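Local coordinates for protein (soluble lytic transglycosylase SLT70) (Escherichia coli, PDB 1QSA) that cleaves the glycosidic bonds between N-acetylmuramic acid and N-acetylglucosamine in peptidoglycan, forming a 1,6-anhydro bond in the muramic acid product, at residues A[289-293]-A[315-321]; A[322-326]-A[341-345]. One frame throughout, in Å; residues are numbered along the deposited sequence. Where two conformers were deposited one is given.

Overall arrangement
Interactions 1 and 2 follow one another along the chain and share helix 319-331, which meets helix 285-298 near its start and helix 335-346 a turn further on. Their centres lie about 12 Å apart, and Arg322 packs against the backbone oxygens of Lys316 and Glu317, joining them. Interaction 1 is the more buried, yet its chemistry is largely polar: a carboxylate, an ammonium group, an indole N-H and a water. Interaction 2, further from the centre of the chain and partly buried, has no hydrogen bond between its segments and relies on methyls packed against an alanine, a tyrosine ring and a guanidinium. Both belong to the enzyme's alpha-superhelix and lie away from its predicted active-site glutamate.

Interaction 1: residues A[289-293]-A[315-321]; sequences ERRVR and AKEKDEW
Glu289 OE2 takes two strong bonds from the segment 315-321. Trp321 NE1 donates to it over 2.9 Å in an almost straight bond (177°); the oxygen lies in the indole plane, while the N-H comes to it from the anti side, 23° out of the carboxylate plane. Lys318 NZ, at the end of a chain extended beyond CG, forms a salt bridge of 2.8 Å to Glu289 OE2 on the syn lone pair of that oxygen. One water links the three charged groups nearby: it accepts from Arg293 NH2, donates to Glu320 OE2 at 2.7 Å and gives a weak bond to Glu289 OE2. The direct Arg293-Glu320 salt bridge is long, and Glu577 of helix 572-578 is the stronger partner of Arg293. Trp321 CZ2 lies over one guanidinium face of Arg293, 3.7 Å from NH2, with the two planes 50° apart. With its CG1 anti to the backbone N, Val292 brings that methyl to 3.6 Å from Trp321 CZ3. A leucine in place of Trp321 would probably leave Glu289 OE2 without its indole donor and open a gap beside Val292 and Arg293. Two donors on one buried oxygen would be expected to stabilise the Glu289 carboxylate as an anion. A carboxylate held in this way, flanked by the packing of Val292 and Arg293 on Trp321, joins helix 285-298 to the start of helix 319-331.

Interaction 2: residues A[322-326]-A[341-345]; sequences RYWQA and ILHQL
The guanidinium of Arg322 lies with one face over Leu345, whose CD2 is 3.6 Å from Arg322 NH1, while at its edge Arg322 NH2 comes to 3.3 Å from Gln344 CB. The chain reaches this place by a bend at chi3 (68°), and the side chains of Arg322 and Leu345 run alongside one another, pointing opposite ways. The polar end is held from outside the pair, where NH1 bonds to Gln348. The second flat group, the Tyr323 ring, is met obliquely by Leu342, with CD2 of the leucine 3.7 Å from Tyr323 CD1. Within its own helix Tyr323 sets its ring edge, at CD2, over the centre of one face of Trp324. Its hydroxyl bonds to Arg359, and its ring also meets that of Tyr352, so helix 351-359 closes over this side of the contact.

Elsewhere the helices pack through aliphatic carbons. Ala326 is the small residue that admits both neighbours: its CB lies 3.8 Å from Leu342 CD2 and 4.0 Å from Ile341 CG2. That Ile341 methyl, standing anti to the backbone N, also reaches 3.4 Å from the backbone O of Arg322. Leu345 turns its other methyl, CD1, to 4.0 Å from Tyr323 CB. The axes of segments 322-326 and 341-345 approach to 9.6 Å and run nearly antiparallel at 151°, as expected of consecutive helices joined by a short turn in an alpha-superhelix.

No hydrogen bond passes between the two segments. Cohesion therefore rests on the fit of methyls against an alanine, an aromatic ring and a guanidinium face, while the polar ends of Arg322 and Tyr323 tie helix 319-331 to residues further along the chain.

Interaction 1: residues A[289-293]-A[315-321]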
loop_
_atom_site.group_PDB
_atom_site.type_symbol
_atom_site.label_atom_id
_atom_site.label_comp_id
_atom_site.label_asym_id
_atom_site.label_seq_id
_atom_site.Cartn_x
_atom_site.Cartn_y
_atom_site.Cartn_z
ATOM N N GLU A 289 -20.621 9.074 2.360
ATOM C CA GLU A 289 -19.666 9.186 3.466
ATOM C C GLU A 289 -18.835 10.463 3.347
ATOM O O GLU A 289 -18.530 11.119 4.360
ATOM C CB GLU A 289 -18.744 7.963 3.517
ATOM C CG GLU A 289 -19.460 6.708 4.026
ATOM C CD GLU A 289 -18.585 5.475 3.996
ATOM O OE1 GLU A 289 -17.834 5.290 3.010
ATOM O OE2 GLU A 289 -18.637 4.691 4.963
ATOM N N ARG A 290 -18.441 10.811 2.118
ATOM C CA ARG A 290 -17.669 12.041 1.915
ATOM C C ARG A 290 -18.525 13.253 2.329
ATOM O O ARG A 290 -18.010 14.202 2.926
ATOM C CB ARG A 290 -17.210 12.187 0.457
ATOM C CG ARG A 290 -16.385 13.468 0.180
ATOM C CD ARG A 290 -15.121 13.559 1.048
ATOM N NE ARG A 290 -14.400 14.827 0.881
ATOM C CZ ARG A 290 -14.584 15.907 1.639
ATOM N NH1 ARG A 290 -15.462 15.886 2.631
ATOM N NH2 ARG A 290 -13.883 17.014 1.413
ATOM N N ARG A 291 -19.830 13.187 2.055
ATOM C CA ARG A 291 -20.755 14.266 2.415
ATOM C C ARG A 291 -20.923 14.346 3.936
ATOM O O ARG A 291 -21.072 15.437 4.493
ATOM C CB ARG A 291 -22.103 14.076 1.724
ATOM C CG ARG A 291 -23.067 15.241 1.923
ATOM C CD ARG A 291 -22.435 16.566 1.533
ATOM N NE ARG A 291 -23.330 17.711 1.755
ATOM C CZ ARG A 291 -23.441 18.362 2.908
ATOM N NH1 ARG A 291 -22.759 17.959 3.978
ATOM N NH2 ARG A 291 -24.277 19.395 3.000
ATOM N N VAL A 292 -20.932 13.188 4.601
ATOM C CA VAL A 292 -21.013 13.139 6.068
ATOM C C VAL A 292 -19.756 13.815 6.625
ATOM O O VAL A 292 -19.819 14.580 7.602
ATOM C CB VAL A 292 -21.053 11.662 6.589
ATOM C CG1 VAL A 292 -20.825 11.605 8.092
ATOM C CG2 VAL A 292 -22.395 11.004 6.228
ATOM N N ARG A 293 -18.611 13.530 6.011
ATOM C CA ARG A 293 -17.354 14.131 6.466
ATOM C C ARG A 293 -17.350 15.641 6.285
ATOM O O ARG A 293 -16.789 16.356 7.121
ATOM C CB ARG A 293 -16.143 13.473 5.797
ATOM C CG ARG A 293 -15.921 12.038 6.297
ATOM C CD ARG A 293 -14.605 11.420 5.841
ATOM N NE ARG A 293 -14.422 10.124 6.504
ATOM C CZ ARG A 293 -14.770 8.946 5.980
ATOM N NH1 ARG A 293 -15.193 8.860 4.728
ATOM N NH2 ARG A 293 -14.605 7.832 6.684
ATOM N N ALA A 315 -23.239 0.392 5.793
ATOM C CA ALA A 315 -22.218 1.375 6.144
ATOM C C ALA A 315 -22.317 1.821 7.605
ATOM O O ALA A 315 -21.303 2.088 8.243
ATOM C CB ALA A 315 -22.310 2.570 5.216
ATOM N N LYS A 316 -23.533 1.826 8.150
ATOM C CA LYS A 316 -23.770 2.245 9.527
ATOM C C LYS A 316 -23.148 1.323 10.572
ATOM O O LYS A 316 -23.100 1.665 11.760
ATOM C CB LYS A 316 -25.270 2.417 9.785
ATOM C CG LYS A 316 -25.890 3.559 9.015
ATOM C CD LYS A 316 -27.376 3.668 9.344
ATOM C CE LYS A 316 -28.068 4.718 8.501
ATOM N NZ LYS A 316 -29.529 4.781 8.816
ATOM N N GLU A 317 -22.676 0.162 10.120
ATOM C CA GLU A 317 -22.012 -0.825 10.983
ATOM C C GLU A 317 -20.585 -0.377 11.328
ATOM O O GLU A 317 -19.989 -0.863 12.289
ATOM C CB GLU A 317 -21.880 -2.173 10.256
ATOM C CG GLU A 317 -23.170 -2.756 9.683
ATOM C CD GLU A 317 -24.031 -3.466 10.714
ATOM O OE1 GLU A 317 -23.619 -3.577 11.892
ATOM O OE2 GLU A 317 -25.124 -3.930 10.328
ATOM N N LYS A 318 -20.024 0.516 10.519
ATOM C CA LYS A 318 -18.643 0.962 10.739
ATOM C C LYS A 318 -18.439 1.718 12.054
ATOM O O LYS A 318 -19.312 2.488 12.481
ATOM C CB LYS A 318 -18.159 1.803 9.555
ATOM C CG LYS A 318 -18.162 1.059 8.219
ATOM C CD LYS A 318 -17.755 1.987 7.078
ATOM C CE LYS A 318 -17.832 1.289 5.734
ATOM N NZ LYS A 318 -17.489 2.202 4.588
ATOM N N ASP A 319 -17.286 1.485 12.687
ATOM C CA ASP A 319 -16.930 2.125 13.956
ATOM C C ASP A 319 -17.230 3.618 13.961
ATOM O O ASP A 319 -17.877 4.122 14.876
ATOM C CB ASP A 319 -15.427 1.998 14.232
ATOM C CG ASP A 319 -15.029 0.631 14.735
ATOM O OD1 ASP A 319 -15.891 -0.271 14.843
ATOM O OD2 ASP A 319 -13.828 0.472 15.036
ATOM N N GLU A 320 -16.700 4.323 12.966
ATOM C CA GLU A 320 -16.894 5.764 12.882
ATOM C C GLU A 320 -18.352 6.212 12.893
ATOM O O GLU A 320 -18.708 7.144 13.621
ATOM C CB GLU A 320 -16.171 6.367 11.664
ATOM C CG GLU A 320 -16.596 5.821 10.289
ATOM C CD GLU A 320 -15.683 4.742 9.769
ATOM O OE1 GLU A 320 -15.189 3.926 10.577
ATOM O OE2 GLU A 320 -15.489 4.673 8.536
ATOM N N TRP A 321 -19.203 5.523 12.133
ATOM C CA TRP A 321 -20.600 5.925 12.053
ATOM C C TRP A 321 -21.389 5.556 13.302
ATOM O O TRP A 321 -22.377 6.217 13.631
ATOM C CB TRP A 321 -21.241 5.435 10.760
ATOM C CG TRP A 321 -20.437 5.812 9.525
ATOM C CD1 TRP A 321 -20.253 5.041 8.418
ATOM C CD2 TRP A 321 -19.672 7.023 9.301
ATOM N NE1 TRP A 321 -19.421 5.678 7.522
ATOM C CE2 TRP A 321 -19.052 6.896 8.035
ATOM C CE3 TRP A 321 -19.443 8.191 10.051
ATOM C CZ2 TRP A 321 -18.212 7.891 7.495
ATOM C CZ3 TRP A 321 -18.603 9.184 9.513
ATOM C CH2 TRP A 321 -18.001 9.022 8.244
HETATM O O HOH W 1 -15.927 5.301 5.972
#

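Interaction 2: residues A[322-326]-A[341-345]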
loop_
_atom_site.group_PDB
_atom_site.type_symbol
_atom_site.label_atom_id
_atom_site.label_comp_id
_atom_site.label_asym_id
_atom_site.label_seq_id
_atom_site.Cartn_x
_atom_site.Cartn_y
_atom_site.Cartn_z
ATOM N N ARG A 322 -20.961 4.502 13.994
ATOM C CA ARG A 322 -21.604 4.142 15.252
ATOM C C ARG A 322 -21.256 5.230 16.283
ATOM O O ARG A 322 -22.130 5.704 17.023
ATOM C CB ARG A 322 -21.132 2.774 15.736
ATOM C CG ARG A 322 -21.667 1.638 14.880
ATOM C CD ARG A 322 -21.033 0.319 15.255
ATOM N NE ARG A 322 -21.438 -0.131 16.583
ATOM C CZ ARG A 322 -20.735 -0.973 17.335
ATOM N NH1 ARG A 322 -19.569 -1.444 16.912
ATOM N NH2 ARG A 322 -21.187 -1.326 18.531
ATOM N N TYR A 323 -19.995 5.674 16.297
ATOM C CA TYR A 323 -19.604 6.723 17.238
ATOM C C TYR A 323 -20.368 8.009 16.950
ATOM O O TYR A 323 -20.880 8.637 17.875
ATOM C CB TYR A 323 -18.094 7.035 17.188
ATOM C CG TYR A 323 -17.746 8.220 18.089
ATOM C CD1 TYR A 323 -17.573 8.053 19.467
ATOM C CD2 TYR A 323 -17.672 9.519 17.570
ATOM C CE1 TYR A 323 -17.347 9.153 20.308
ATOM C CE2 TYR A 323 -17.447 10.614 18.395
ATOM C CZ TYR A 323 -17.287 10.427 19.758
ATOM O OH TYR A 323 -17.069 11.504 20.568
ATOM N N TRP A 324 -20.453 8.404 15.682
ATOM C CA TRP A 324 -21.147 9.662 15.373
ATOM C C TRP A 324 -22.652 9.580 15.602
ATOM O O TRP A 324 -23.297 10.593 15.894
ATOM C CB TRP A 324 -20.738 10.208 14.001
ATOM C CG TRP A 324 -19.318 10.755 14.057
ATOM C CD1 TRP A 324 -18.191 10.182 13.521
ATOM C CD2 TRP A 324 -18.868 11.910 14.784
ATOM N NE1 TRP A 324 -17.072 10.895 13.887
ATOM C CE2 TRP A 324 -17.452 11.960 14.661
ATOM C CE3 TRP A 324 -19.521 12.905 15.535
ATOM C CZ2 TRP A 324 -16.678 12.959 15.260
ATOM C CZ3 TRP A 324 -18.745 13.907 16.133
ATOM C CH2 TRP A 324 -17.334 13.923 15.990
ATOM N N GLN A 325 -23.196 8.365 15.563
ATOM C CA GLN A 325 -24.620 8.182 15.868
ATOM C C GLN A 325 -24.776 8.434 17.372
ATOM O O GLN A 325 -25.721 9.095 17.807
ATOM C CB GLN A 325 -25.066 6.758 15.533
ATOM C CG GLN A 325 -26.546 6.500 15.822
ATOM C CD GLN A 325 -27.466 7.380 14.997
ATOM O OE1 GLN A 325 -27.776 8.514 15.377
ATOM N NE2 GLN A 325 -27.906 6.863 13.855
ATOM N N ALA A 326 -23.835 7.901 18.155
ATOM C CA ALA A 326 -23.829 8.088 19.601
ATOM C C ALA A 326 -23.680 9.577 19.920
ATOM O O ALA A 326 -24.335 10.089 20.823
ATOM C CB ALA A 326 -22.694 7.303 20.222
ATOM N N ILE A 341 -24.063 2.293 22.868
ATOM C CA ILE A 341 -23.264 2.218 21.642
ATOM C C ILE A 341 -21.793 2.393 21.998
ATOM O O ILE A 341 -20.940 1.633 21.528
ATOM C CB ILE A 341 -23.655 3.310 20.595
ATOM C CG1 ILE A 341 -25.062 3.049 20.043
ATOM C CG2 ILE A 341 -22.615 3.336 19.439
ATOM C CD1 ILE A 341 -25.588 4.164 19.129
ATOM N N LEU A 342 -21.501 3.394 22.824
ATOM C CA LEU A 342 -20.131 3.681 23.260
ATOM C C LEU A 342 -19.555 2.493 24.032
ATOM O O LEU A 342 -18.415 2.105 23.812
ATOM C CB LEU A 342 -20.093 4.958 24.110
ATOM C CG LEU A 342 -20.470 6.246 23.362
ATOM C CD1 LEU A 342 -20.343 7.437 24.306
ATOM C CD2 LEU A 342 -19.555 6.447 22.138
ATOM N N HIS A 343 -20.355 1.885 24.907
ATOM C CA HIS A 343 -19.877 0.735 25.671
ATOM C C HIS A 343 -19.607 -0.463 24.758
ATOM O O HIS A 343 -18.665 -1.218 24.996
ATOM C CB HIS A 343 -20.853 0.376 26.800
ATOM C CG HIS A 343 -20.694 1.232 28.022
ATOM N ND1 HIS A 343 -21.763 1.816 28.669
ATOM C CD2 HIS A 343 -19.593 1.600 28.714
ATOM C CE1 HIS A 343 -21.324 2.510 29.705
ATOM N NE2 HIS A 343 -20.010 2.395 29.753
ATOM N N GLN A 344 -20.418 -0.630 23.713
ATOM C CA GLN A 344 -20.196 -1.726 22.764
ATOM C C GLN A 344 -18.894 -1.475 22.002
ATOM O O GLN A 344 -18.118 -2.393 21.752
ATOM C CB GLN A 344 -21.367 -1.866 21.795
ATOM C CG GLN A 344 -22.554 -2.589 22.402
ATOM C CD GLN A 344 -22.161 -3.929 23.003
ATOM O OE1 GLN A 344 -21.844 -4.879 22.283
ATOM N NE2 GLN A 344 -22.154 -4.002 24.330
ATOM N N LEU A 345 -18.656 -0.215 21.649
ATOM C CA LEU A 345 -17.441 0.153 20.925
ATOM C C LEU A 345 -16.191 -0.109 21.759
ATOM O O LEU A 345 -15.190 -0.599 21.240
ATOM C CB LEU A 345 -17.493 1.625 20.500
ATOM C CG LEU A 345 -18.198 1.945 19.184
ATOM C CD1 LEU A 345 -18.220 3.455 18.979
ATOM C CD2 LEU A 345 -17.462 1.267 18.028
#